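Local coordinates for protein BAT-2 beta-lactamase (PDB 6W5G) that hydrolyses the beta-lactam ring of antibiotics as a class D serine beta-lactamase, and so probably confers antibiotic resistance on Bacillus, at residues G229-T232 / S237-F240; I51-Q56 / F178-Y183; G86-A91 / K191-T196; A131-I136 / G157-F162. All coordinates share one frame; numbering follows the deposited sequence.

In the fold
Contacts 1 and 2 lie on the central antiparallel sheet, their centres about 6 Å apart. Contact 1 is the hairpin of strands 225-233 and 236-244; contact 2 sets helix 172-184 over neighbouring strand 48-54. Contacts 3 and 4 belong to the helical part, about 17 Å apart between centres and joined by packing of Gly86 and Ala91 against Ile136. Leu182 of contact 2 touches Met194 of contact 3, linking both halves. Along the chain, contact 4 is nested within the loops closed by contacts 2 and 3, which cross one another, whereas contact 1 follows them all. The two regions thus interlock, as in the serine beta-lactamase and penicillin-binding protein fold.

Contact 1. Residues G229-T232 / S237-F240; sequences GFIT and SYIF
The Phe240 ring lies over the backbone of Gly229, whose C atom sits above the ring centre and whose CA makes a CH-pi contact 4.0 Å from the Phe240 ring centroid. CG stands between the backbone N and the carbonyl carbon of Phe240 (chi1 56°), which folds the ring across to the partner strand. Farther along this face, Ile231 CG2 approaches Tyr238 CB at 4.0 Å. On the other face Ile239 CD1 packs against Phe230 CB at 3.7 Å, beneath helix 172-184. Outside these apolar patches runs the ladder of an antiparallel hairpin. Phe240 N donates to Gly229 O at 2.9 Å; Gly229 N returns a bond to Phe240 O at 3.0 Å. Ile231 N and Tyr238 O pair at 2.9 Å, with the reciprocal bond from Tyr238 N to Ile231 O. Phe230 CA makes a CA-H...O contact with Tyr238 O, at 3.1 Å. Strand 209-217, carrying the Lys-Thr-Gly motif of the family, flanks the hairpin through Tyr212. Main-chain bonds therefore fix the register, while aromatic and aliphatic side chains make both faces largely apolar, with Ser237 OG bonded to Tyr183 OH at the margin.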
loop_
_atom_site.group_PDB
_atom_site.type_symbol
_atom_site.label_atom_id
_atom_site.label_comp_id
_atom_site.label_asym_id
_atom_site.label_seq_id
_atom_site.Cartn_x
_atom_site.Cartn_y
_atom_site.Cartn_z
ATOM N N GLY A 229 4.190 -3.436 0.450
ATOM C CA GLY A 229 5.394 -2.621 0.532
ATOM C C GLY A 229 6.645 -3.392 0.190
ATOM O O GLY A 229 6.611 -4.349 -0.592
ATOM N N PHE A 230 7.756 -2.949 0.770
ATOM C CA PHE A 230 9.039 -3.575 0.501
ATOM C C PHE A 230 9.991 -3.282 1.647
ATOM O O PHE A 230 9.770 -2.374 2.450
ATOM C CB PHE A 230 9.628 -3.158 -0.860
ATOM C CG PHE A 230 9.783 -1.672 -1.047
ATOM C CD1 PHE A 230 8.742 -0.912 -1.561
ATOM C CD2 PHE A 230 10.988 -1.042 -0.751
ATOM C CE1 PHE A 230 8.887 0.451 -1.756
ATOM C CE2 PHE A 230 11.143 0.327 -0.951
ATOM C CZ PHE A 230 10.089 1.071 -1.446
ATOM N N ILE A 231 11.055 -4.065 1.715
ATOM C CA ILE A 231 12.064 -3.898 2.746
ATOM C C ILE A 231 13.433 -3.949 2.093
ATOM O O ILE A 231 13.682 -4.782 1.215
ATOM C CB ILE A 231 11.917 -4.940 3.879
ATOM C CG1 ILE A 231 12.988 -4.718 4.956
ATOM C CG2 ILE A 231 11.924 -6.379 3.323
ATOM C CD1 ILE A 231 12.727 -5.500 6.234
ATOM N N THR A 232 14.309 -3.038 2.499
ATOM C CA THR A 232 15.686 -3.006 2.035
ATOM C C THR A 232 16.620 -3.318 3.194
ATOM O O THR A 232 16.425 -2.839 4.315
ATOM C CB THR A 232 16.049 -1.646 1.418
ATOM O OG1 THR A 232 15.924 -0.602 2.398
ATOM C CG2 THR A 232 15.152 -1.342 0.214
ATOM N N SER A 237 16.792 -6.758 -1.171
ATOM C CA SER A 237 15.506 -6.098 -1.036
ATOM C C SER A 237 14.411 -7.062 -1.455
ATOM O O SER A 237 14.636 -7.962 -2.268
ATOM C CB SER A 237 15.439 -4.796 -1.835
ATOM O OG SER A 237 15.748 -5.024 -3.193
ATOM N N TYR A 238 13.224 -6.864 -0.884
ATOM C CA TYR A 238 12.109 -7.784 -1.047
ATOM C C TYR A 238 10.816 -6.989 -1.115
ATOM O O TYR A 238 10.633 -6.035 -0.359
ATOM C CB TYR A 238 12.030 -8.780 0.127
ATOM C CG TYR A 238 13.342 -9.487 0.421
ATOM C CD1 TYR A 238 14.346 -8.865 1.165
ATOM C CD2 TYR A 238 13.582 -10.773 -0.055
ATOM C CE1 TYR A 238 15.547 -9.499 1.417
ATOM C CE2 TYR A 238 14.783 -11.421 0.203
ATOM C CZ TYR A 238 15.760 -10.780 0.939
ATOM O OH TYR A 238 16.961 -11.412 1.192
ATOM N N ILE A 239 9.926 -7.385 -2.025
ATOM C CA ILE A 239 8.579 -6.826 -2.147
ATOM C C ILE A 239 7.630 -7.766 -1.423
ATOM O O ILE A 239 7.757 -8.990 -1.541
ATOM C CB ILE A 239 8.164 -6.728 -3.632
ATOM C CG1 ILE A 239 9.303 -6.203 -4.508
ATOM C CG2 ILE A 239 6.877 -5.918 -3.799
ATOM C CD1 ILE A 239 9.779 -4.810 -4.148
ATOM N N PHE A 240 6.667 -7.217 -0.689
ATOM C CA PHE A 240 5.722 -8.079 0.006
ATOM C C PHE A 240 4.299 -7.555 -0.119
ATOM O O PHE A 240 4.059 -6.352 -0.282
ATOM C CB PHE A 240 6.081 -8.254 1.494
ATOM C CG PHE A 240 6.198 -6.952 2.232
ATOM C CD1 PHE A 240 5.061 -6.245 2.627
ATOM C CD2 PHE A 240 7.448 -6.424 2.520
ATOM C CE1 PHE A 240 5.176 -5.027 3.271
ATOM C CE2 PHE A 240 7.567 -5.214 3.178
ATOM C CZ PHE A 240 6.431 -4.522 3.563
#

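Contact 2. Residues I51-Q56 / F178-Y183; sequences ILHDVQ and FIEHLY
His53 and Glu180 both place CG anti to the backbone N (chi1 177° and -178°), and Glu180 then runs extended, which carries imidazole and carboxylate toward each other from strand and helix. This is the packing of a helix on the central antiparallel sheet of the beta-lactamase and penicillin-binding protein fold: helix 172-184 lies over strand 48-54 and the turn after it. The two side chains cross at about a right angle, with ring and carboxylate planes 34° apart. Glu180 OE1 stands 4.0 Å above one face of the His53 ring, offset toward its rim. Glu180 OE2 is nearer, 3.3 Å from His53 NE2, yet the angle is too poor for a hydrogen bond. Each group is instead anchored elsewhere: His53 ND1 bonds to Thr60 OG1, which fixes the rotation of the ring, and Glu180 OE2 forms a salt bridge with Lys184. A carboxylate poised over the ring could favour a positive charge on the imidazole, though Lys184 shares the carboxylate.

One helical turn on, Val55 meets Tyr183. Val55 CG1 touches Tyr183 CE2 at 3.9 Å and Val55 CG2 is 4.2 Å from Tyr183 CE2; both methyls of Val55 face this one ring carbon. Tyr183 OH hydrogen-bonds Ser237 OG, and its ring meets Phe230 edge-to-face, tying the helix to the hairpin. Beside it, Gln56 OE1 accepts from Ser237 N, leaving Gln56 NE2 4.4 Å from Tyr183 OH.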
loop_
_atom_site.group_PDB
_atom_site.type_symbol
_atom_site.label_atom_id
_atom_site.label_comp_id
_atom_site.label_asym_id
_atom_site.label_seq_id
_atom_site.Cartn_x
_atom_site.Cartn_y
_atom_site.Cartn_z
ATOM N N ILE A 51 2.686 -12.821 -0.045
ATOM C CA ILE A 51 3.540 -12.862 -1.225
ATOM C C ILE A 51 4.848 -12.175 -0.870
ATOM O O ILE A 51 4.834 -11.059 -0.340
ATOM C CB ILE A 51 2.876 -12.138 -2.411
ATOM C CG1 ILE A 51 1.513 -12.756 -2.725
ATOM C CG2 ILE A 51 3.783 -12.174 -3.633
ATOM C CD1 ILE A 51 0.510 -11.744 -3.238
ATOM N N LEU A 52 5.974 -12.832 -1.157
ATOM C CA LEU A 52 7.293 -12.244 -0.934
ATOM C C LEU A 52 8.138 -12.431 -2.184
ATOM O O LEU A 52 8.363 -13.563 -2.618
ATOM C CB LEU A 52 7.993 -12.880 0.273
ATOM C CG LEU A 52 9.307 -12.216 0.709
ATOM C CD1 LEU A 52 9.072 -10.800 1.238
ATOM C CD2 LEU A 52 10.002 -13.072 1.750
ATOM N N HIS A 53 8.610 -11.330 -2.763
ATOM C CA HIS A 53 9.440 -11.388 -3.960
ATOM C C HIS A 53 10.852 -10.926 -3.627
ATOM O O HIS A 53 11.049 -9.789 -3.185
ATOM C CB HIS A 53 8.858 -10.536 -5.085
ATOM C CG HIS A 53 9.720 -10.508 -6.305
ATOM N ND1 HIS A 53 9.750 -11.548 -7.210
ATOM C CD2 HIS A 53 10.604 -9.588 -6.757
ATOM C CE1 HIS A 53 10.609 -11.264 -8.175
ATOM N NE2 HIS A 53 11.141 -10.082 -7.923
ATOM N N ASP A 54 11.822 -11.812 -3.843
ATOM C CA ASP A 54 13.239 -11.502 -3.698
ATOM C C ASP A 54 13.677 -10.747 -4.948
ATOM O O ASP A 54 13.681 -11.308 -6.049
ATOM C CB ASP A 54 14.006 -12.814 -3.562
ATOM C CG ASP A 54 15.470 -12.617 -3.223
ATOM O OD1 ASP A 54 16.090 -11.654 -3.724
ATOM O OD2 ASP A 54 16.016 -13.460 -2.480
ATOM N N VAL A 55 14.068 -9.482 -4.783
ATOM C CA VAL A 55 14.349 -8.629 -5.938
ATOM C C VAL A 55 15.608 -9.090 -6.665
ATOM O O VAL A 55 15.625 -9.203 -7.897
ATOM C CB VAL A 55 14.445 -7.155 -5.502
ATOM C CG1 VAL A 55 15.050 -6.313 -6.617
ATOM C CG2 VAL A 55 13.069 -6.629 -5.096
ATOM N N GLN A 56 16.684 -9.354 -5.917
ATOM C CA GLN A 56 17.960 -9.685 -6.547
ATOM C C GLN A 56 17.955 -11.092 -7.128
ATOM O O GLN A 56 18.543 -11.333 -8.190
ATOM C CB GLN A 56 19.110 -9.532 -5.548
ATOM C CG GLN A 56 19.433 -8.097 -5.176
ATOM C CD GLN A 56 18.378 -7.493 -4.275
ATOM O OE1 GLN A 56 17.842 -8.166 -3.395
ATOM N NE2 GLN A 56 18.064 -6.225 -4.497
ATOM N N PHE A 178 2.342 -3.974 -8.815
ATOM C CA PHE A 178 2.376 -2.516 -8.776
ATOM C C PHE A 178 3.496 -2.015 -7.864
ATOM O O PHE A 178 4.264 -1.122 -8.241
ATOM C CB PHE A 178 1.023 -1.959 -8.333
ATOM C CG PHE A 178 1.082 -0.512 -7.959
ATOM C CD1 PHE A 178 1.206 0.472 -8.940
ATOM C CD2 PHE A 178 1.071 -0.133 -6.627
ATOM C CE1 PHE A 178 1.305 1.811 -8.585
ATOM C CE2 PHE A 178 1.164 1.196 -6.267
ATOM C CZ PHE A 178 1.278 2.170 -7.243
ATOM N N ILE A 179 3.608 -2.582 -6.659
ATOM C CA ILE A 179 4.659 -2.147 -5.741
ATOM C C ILE A 179 6.033 -2.463 -6.311
ATOM O O ILE A 179 6.975 -1.673 -6.170
ATOM C CB ILE A 179 4.456 -2.744 -4.334
ATOM C CG1 ILE A 179 3.146 -2.238 -3.720
ATOM C CG2 ILE A 179 5.652 -2.409 -3.425
ATOM C CD1 ILE A 179 3.103 -0.749 -3.507
ATOM N N GLU A 180 6.173 -3.612 -6.981
ATOM C CA GLU A 180 7.455 -3.936 -7.599
ATOM C C GLU A 180 7.808 -2.931 -8.693
ATOM O O GLU A 180 8.975 -2.531 -8.829
ATOM C CB GLU A 180 7.438 -5.360 -8.158
ATOM C CG GLU A 180 8.778 -5.755 -8.775
ATOM C CD GLU A 180 8.812 -7.191 -9.249
ATOM O OE1 GLU A 180 7.784 -7.884 -9.128
ATOM O OE2 GLU A 180 9.870 -7.620 -9.760
ATOM N N HIS A 181 6.811 -2.507 -9.474
ATOM C CA HIS A 181 7.049 -1.495 -10.499
ATOM C C HIS A 181 7.430 -0.160 -9.880
ATOM O O HIS A 181 8.280 0.556 -10.420
ATOM C CB HIS A 181 5.819 -1.356 -11.395
ATOM C CG HIS A 181 5.536 -2.576 -12.214
ATOM N ND1 HIS A 181 4.275 -2.892 -12.666
ATOM C CD2 HIS A 181 6.349 -3.571 -12.636
ATOM C CE1 HIS A 181 4.326 -4.019 -13.357
ATOM N NE2 HIS A 181 5.575 -4.450 -13.355
ATOM N N LEU A 182 6.813 0.194 -8.751
ATOM C CA LEU A 182 7.195 1.417 -8.057
ATOM C C LEU A 182 8.615 1.318 -7.519
ATOM O O LEU A 182 9.408 2.265 -7.651
ATOM C CB LEU A 182 6.207 1.694 -6.929
ATOM C CG LEU A 182 6.553 2.884 -6.033
ATOM C CD1 LEU A 182 6.719 4.163 -6.848
ATOM C CD2 LEU A 182 5.507 3.057 -4.929
ATOM N N TYR A 183 8.959 0.175 -6.915
ATOM C CA TYR A 183 10.316 -0.024 -6.416
ATOM C C TYR A 183 11.344 0.137 -7.531
ATOM O O TYR A 183 12.352 0.836 -7.366
ATOM C CB TYR A 183 10.442 -1.410 -5.774
ATOM C CG TYR A 183 11.850 -1.710 -5.319
ATOM C CD1 TYR A 183 12.298 -1.308 -4.065
ATOM C CD2 TYR A 183 12.747 -2.360 -6.154
ATOM C CE1 TYR A 183 13.592 -1.561 -3.658
ATOM C CE2 TYR A 183 14.032 -2.619 -5.755
ATOM C CZ TYR A 183 14.453 -2.220 -4.507
ATOM O OH TYR A 183 15.744 -2.472 -4.096
#

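Contact 3. Residues G86-A91 / K191-T196; sequences GLQVKA and KPIMKT
The side-chain amide of Gln88 carries the CD1 methyl of Ile193 over one face. The methyl is almost equally close to three atoms of the group, with Ile193 CD1 3.6 Å from Gln88 OE1 and 3.7 Å from both CD and NE2 of Gln88. At the oxygen end, Gln88 OE1 accepts a hydrogen bond from Asp190 N, which holds the amide in place. A bend at chi2 (65°) turns the amide across toward helix 191-200, and the methyl sits in the crook formed by the amide and the backbone of Gln88, with Ile193 CD1 3.6 Å from Gln88 CA. Gln88 and Ile193 cross at about a right angle.

Leu87 and Ile193 instead slide past each other in opposite directions: Ile193 CG2 rests 3.9 Å from Leu87 CB. Farther along, Leu87 CD1 reaches Thr196 CG2 at 4.2 Å. The contacts are made by carbon atoms apart from the amide, and no hydrogen bond crosses between the two segments. Helix 81-88 ends here in a Schellman motif, Lys90 having positive phi and its N bonding back to Leu87 O, and Ala91 N making a weak bond back to Gly86 O.

Ile193 is also covered by Leu84, one turn earlier on helix 81-88, which follows the carboxylated Lys79. Val89 and Ala91 lean on Ile136 of helix 126-136, Trp144 of helix 138-147 touches Gln88, and Met194 touches Leu182 of helix 172-184.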
loop_
_atom_site.group_PDB
_atom_site.type_symbol
_atom_site.label_atom_id
_atom_site.label_comp_id
_atom_site.label_asym_id
_atom_site.label_seq_id
_atom_site.Cartn_x
_atom_site.Cartn_y
_atom_site.Cartn_z
ATOM N N GLY A 86 -1.551 12.341 -7.879
ATOM C CA GLY A 86 -1.781 13.696 -7.400
ATOM C C GLY A 86 -0.552 14.581 -7.507
ATOM O O GLY A 86 -0.651 15.758 -7.875
ATOM N N LEU A 87 0.623 14.034 -7.186
ATOM C CA LEU A 87 1.848 14.796 -7.396
ATOM C C LEU A 87 2.104 15.019 -8.877
ATOM O O LEU A 87 2.471 16.126 -9.288
ATOM C CB LEU A 87 3.032 14.078 -6.764
ATOM C CG LEU A 87 3.039 14.091 -5.240
ATOM C CD1 LEU A 87 4.017 13.070 -4.724
ATOM C CD2 LEU A 87 3.409 15.475 -4.731
ATOM N N GLN A 88 1.879 13.990 -9.697
ATOM C CA GLN A 88 2.203 14.087 -11.118
ATOM C C GLN A 88 1.369 15.156 -11.818
ATOM O O GLN A 88 1.879 15.894 -12.671
ATOM C CB GLN A 88 2.025 12.724 -11.798
ATOM C CG GLN A 88 2.575 12.710 -13.228
ATOM C CD GLN A 88 4.081 12.907 -13.260
ATOM O OE1 GLN A 88 4.841 11.972 -13.013
ATOM N NE2 GLN A 88 4.519 14.123 -13.566
ATOM N N VAL A 89 0.077 15.255 -11.478
ATOM C CA VAL A 89 -0.790 16.239 -12.118
ATOM C C VAL A 89 -0.814 17.560 -11.368
ATOM O O VAL A 89 -1.570 18.463 -11.749
ATOM C CB VAL A 89 -2.218 15.697 -12.356
ATOM C CG1 VAL A 89 -2.174 14.353 -13.103
ATOM C CG2 VAL A 89 -2.969 15.568 -11.028
ATOM N N LYS A 90 -0.019 17.693 -10.305
ATOM C CA LYS A 90 0.093 18.924 -9.525
ATOM C C LYS A 90 -1.186 19.255 -8.765
ATOM O O LYS A 90 -1.449 20.423 -8.455
ATOM C CB LYS A 90 0.605 20.113 -10.348
ATOM C CG LYS A 90 1.968 19.864 -10.976
ATOM C CD LYS A 90 2.397 21.008 -11.872
ATOM C CE LYS A 90 3.652 20.638 -12.647
ATOM N NZ LYS A 90 4.782 20.279 -11.738
ATOM N N ALA A 91 -1.973 18.225 -8.434
ATOM C CA ALA A 91 -3.077 18.424 -7.504
ATOM C C ALA A 91 -2.553 18.765 -6.115
ATOM O O ALA A 91 -3.208 19.498 -5.360
ATOM C CB ALA A 91 -3.974 17.188 -7.463
ATOM N N LYS A 191 10.744 10.328 -11.942
ATOM C CA LYS A 191 11.500 9.614 -10.915
ATOM C C LYS A 191 11.488 10.308 -9.556
ATOM O O LYS A 191 11.304 9.608 -8.542
ATOM C CB LYS A 191 12.927 9.314 -11.395
ATOM C CG LYS A 191 12.988 8.263 -12.507
ATOM C CD LYS A 191 14.400 8.115 -13.082
ATOM C CE LYS A 191 15.328 7.362 -12.130
ATOM N NZ LYS A 191 14.901 5.946 -11.866
ATOM N N PRO A 192 11.675 11.630 -9.449
ATOM C CA PRO A 192 11.598 12.249 -8.114
ATOM C C PRO A 192 10.253 12.069 -7.439
ATOM O O PRO A 192 10.199 11.983 -6.206
ATOM C CB PRO A 192 11.946 13.726 -8.366
ATOM C CG PRO A 192 11.896 13.901 -9.852
ATOM C CD PRO A 192 12.171 12.578 -10.466
ATOM N N ILE A 193 9.165 11.984 -8.207
ATOM C CA ILE A 193 7.859 11.732 -7.603
ATOM C C ILE A 193 7.810 10.334 -6.997
ATOM O O ILE A 193 7.296 10.135 -5.887
ATOM C CB ILE A 193 6.744 11.966 -8.635
ATOM C CG1 ILE A 193 6.595 13.464 -8.900
ATOM C CG2 ILE A 193 5.424 11.364 -8.156
ATOM C CD1 ILE A 193 5.609 13.791 -9.994
ATOM N N MET A 194 8.356 9.347 -7.702
ATOM C CA MET A 194 8.401 7.999 -7.150
ATOM C C MET A 194 9.297 7.930 -5.919
ATOM O O MET A 194 8.958 7.253 -4.944
ATOM C CB MET A 194 8.839 7.007 -8.222
ATOM C CG MET A 194 7.750 6.808 -9.260
ATOM S SD MET A 194 8.110 5.605 -10.553
ATOM C CE MET A 194 9.318 6.475 -11.553
ATOM N N LYS A 195 10.435 8.636 -5.934
ATOM C CA LYS A 195 11.270 8.692 -4.738
ATOM C C LYS A 195 10.508 9.299 -3.562
ATOM O O LYS A 195 10.588 8.793 -2.437
ATOM C CB LYS A 195 12.554 9.480 -5.009
ATOM C CG LYS A 195 13.522 8.829 -6.002
ATOM C CD LYS A 195 14.081 7.500 -5.490
ATOM C CE LYS A 195 15.367 7.084 -6.221
ATOM N NZ LYS A 195 15.174 6.867 -7.693
ATOM N N THR A 196 9.756 10.382 -3.806
ATOM C CA THR A 196 9.012 11.045 -2.736
ATOM C C THR A 196 7.962 10.119 -2.135
ATOM O O THR A 196 7.833 10.018 -0.907
ATOM C CB THR A 196 8.352 12.314 -3.279
ATOM O OG1 THR A 196 9.366 13.248 -3.664
ATOM C CG2 THR A 196 7.445 12.957 -2.221
#

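Contact 4. Residues A131-I136 / G157-F162; sequences AMARDI and GGIDQF
Arg134 NH1 donates to Asp160 OD2 at 2.8 Å in a salt bridge, with 154° at the hydrogen. The carboxylate oxygen lies at the guanidinium edge, close to its plane, and is approached on its anti side. Guanidinium and carboxylate planes stand 84° apart; one N-H, that of NH1, carries the bond, and the two groups do not pair side by side. A bend at chi3 (-69°) turns the arginine head back over its own helix, where Ala131 CA lies 3.4 Å above the guanidinium plane. The aliphatic part joins in, Arg134 CD lying 3.5 Å from Asp160 OD2.

Beside the ion pair, Ile159 lies along the helix backbone. Ile159 CG1 is 3.3 Å from Ala133 O, and in the reverse direction Ala133 CB approaches Ile159 O at 3.3 Å. That carbonyl oxygen is buried here without a polar partner in the model. Ile159 CG2 extends the apolar contact to Arg134 CG at 4.2 Å.

Segment 157-162 falls in the long connection between helices 138-147 and 172-184, which probably corresponds to the omega loop of class D beta-lactamases; here it docks on helix 126-136. Within it a turn forms, Gln161 N bonding to Gly158 O at 2.9 Å, and this presents Ile159 and Asp160 to the helix. Gln130 NE2 holds Asp160 O from the preceding helical turn. Met141 of helix 138-147 backs both Ala133 and Ile159, and the Phe162 ring meets Phe78, next to the carboxylated Lys79, edge-to-face.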
loop_
_atom_site.group_PDB
_atom_site.type_symbol
_atom_site.label_atom_id
_atom_site.label_comp_id
_atom_site.label_asym_id
_atom_site.label_seq_id
_atom_site.Cartn_x
_atom_site.Cartn_y
_atom_site.Cartn_z
ATOM N N ALA A 131 -10.100 14.773 -0.790
ATOM C CA ALA A 131 -9.960 16.112 -1.346
ATOM C C ALA A 131 -9.029 16.109 -2.555
ATOM O O ALA A 131 -9.340 16.709 -3.590
ATOM C CB ALA A 131 -9.463 17.077 -0.264
ATOM N N MET A 132 -7.898 15.408 -2.453
ATOM C CA MET A 132 -6.968 15.336 -3.577
ATOM C C MET A 132 -7.596 14.637 -4.778
ATOM O O MET A 132 -7.435 15.084 -5.923
ATOM C CB MET A 132 -5.696 14.612 -3.150
ATOM C CG MET A 132 -4.662 14.572 -4.250
ATOM S SD MET A 132 -3.142 13.773 -3.728
ATOM C CE MET A 132 -3.702 12.079 -3.527
ATOM N N ALA A 133 -8.324 13.543 -4.535
ATOM C CA ALA A 133 -8.961 12.817 -5.633
ATOM C C ALA A 133 -9.953 13.698 -6.380
ATOM O O ALA A 133 -10.004 13.672 -7.616
ATOM C CB ALA A 133 -9.642 11.551 -5.108
ATOM N N ARG A 134 -10.738 14.503 -5.649
ATOM C CA ARG A 134 -11.657 15.427 -6.310
ATOM C C ARG A 134 -10.906 16.418 -7.195
ATOM O O ARG A 134 -11.379 16.769 -8.285
ATOM C CB ARG A 134 -12.515 16.153 -5.273
ATOM C CG ARG A 134 -13.484 15.257 -4.518
ATOM C CD ARG A 134 -14.476 16.062 -3.680
ATOM N NE ARG A 134 -13.837 16.731 -2.547
ATOM C CZ ARG A 134 -13.715 16.204 -1.332
ATOM N NH1 ARG A 134 -14.170 14.980 -1.087
ATOM N NH2 ARG A 134 -13.127 16.901 -0.363
ATOM N N ASP A 135 -9.728 16.870 -6.751
ATOM C CA ASP A 135 -8.930 17.786 -7.565
ATOM C C ASP A 135 -8.345 17.089 -8.788
ATOM O O ASP A 135 -8.274 17.688 -9.868
ATOM C CB ASP A 135 -7.818 18.415 -6.721
ATOM C CG ASP A 135 -8.337 19.465 -5.757
ATOM O OD1 ASP A 135 -9.471 19.959 -5.954
ATOM O OD2 ASP A 135 -7.609 19.793 -4.800
ATOM N N ILE A 136 -7.905 15.837 -8.637
ATOM C CA ILE A 136 -7.465 15.055 -9.791
ATOM C C ILE A 136 -8.594 14.947 -10.806
ATOM O O ILE A 136 -8.422 15.246 -11.994
ATOM C CB ILE A 136 -6.957 13.667 -9.350
ATOM C CG1 ILE A 136 -5.708 13.807 -8.476
ATOM C CG2 ILE A 136 -6.687 12.763 -10.577
ATOM C CD1 ILE A 136 -5.359 12.552 -7.707
ATOM N N GLY A 157 -17.602 3.917 -8.635
ATOM C CA GLY A 157 -18.110 4.132 -7.291
ATOM C C GLY A 157 -18.065 5.577 -6.829
ATOM O O GLY A 157 -18.675 5.902 -5.805
ATOM N N GLY A 158 -17.364 6.445 -7.553
ATOM C CA GLY A 158 -17.302 7.852 -7.208
ATOM C C GLY A 158 -15.878 8.329 -7.025
ATOM O O GLY A 158 -15.056 7.605 -6.454
ATOM N N ILE A 159 -15.584 9.550 -7.484
ATOM C CA ILE A 159 -14.207 10.053 -7.510
ATOM C C ILE A 159 -13.532 10.011 -6.141
ATOM O O ILE A 159 -12.314 9.810 -6.050
ATOM C CB ILE A 159 -14.154 11.462 -8.140
ATOM C CG1 ILE A 159 -12.705 11.930 -8.347
ATOM C CG2 ILE A 159 -14.923 12.472 -7.288
ATOM C CD1 ILE A 159 -11.868 11.008 -9.219
ATOM N N ASP A 160 -14.285 10.212 -5.061
ATOM C CA ASP A 160 -13.705 10.187 -3.722
ATOM C C ASP A 160 -14.154 8.983 -2.897
ATOM O O ASP A 160 -14.002 8.983 -1.669
ATOM C CB ASP A 160 -13.929 11.515 -2.992
ATOM C CG ASP A 160 -15.391 11.868 -2.830
ATOM O OD1 ASP A 160 -16.260 11.004 -3.047
ATOM O OD2 ASP A 160 -15.669 13.037 -2.483
ATOM N N GLN A 161 -14.676 7.940 -3.551
ATOM C CA GLN A 161 -15.156 6.757 -2.850
ATOM C C GLN A 161 -14.650 5.447 -3.435
ATOM O O GLN A 161 -14.771 4.416 -2.764
ATOM C CB GLN A 161 -16.697 6.696 -2.864
ATOM C CG GLN A 161 -17.385 7.734 -1.983
ATOM C CD GLN A 161 -17.081 7.587 -0.496
ATOM O OE1 GLN A 161 -16.780 6.496 -0.008
ATOM N NE2 GLN A 161 -17.182 8.693 0.234
ATOM N N PHE A 162 -14.100 5.448 -4.656
ATOM C CA PHE A 162 -14.000 4.207 -5.424
ATOM C C PHE A 162 -13.032 3.191 -4.833
ATOM O O PHE A 162 -13.120 2.006 -5.185
ATOM C CB PHE A 162 -13.659 4.496 -6.896
ATOM C CG PHE A 162 -12.317 5.151 -7.098
ATOM C CD1 PHE A 162 -11.147 4.407 -7.018
ATOM C CD2 PHE A 162 -12.225 6.512 -7.358
ATOM C CE1 PHE A 162 -9.914 5.003 -7.194
ATOM C CE2 PHE A 162 -10.996 7.113 -7.549
ATOM C CZ PHE A 162 -9.838 6.362 -7.465
#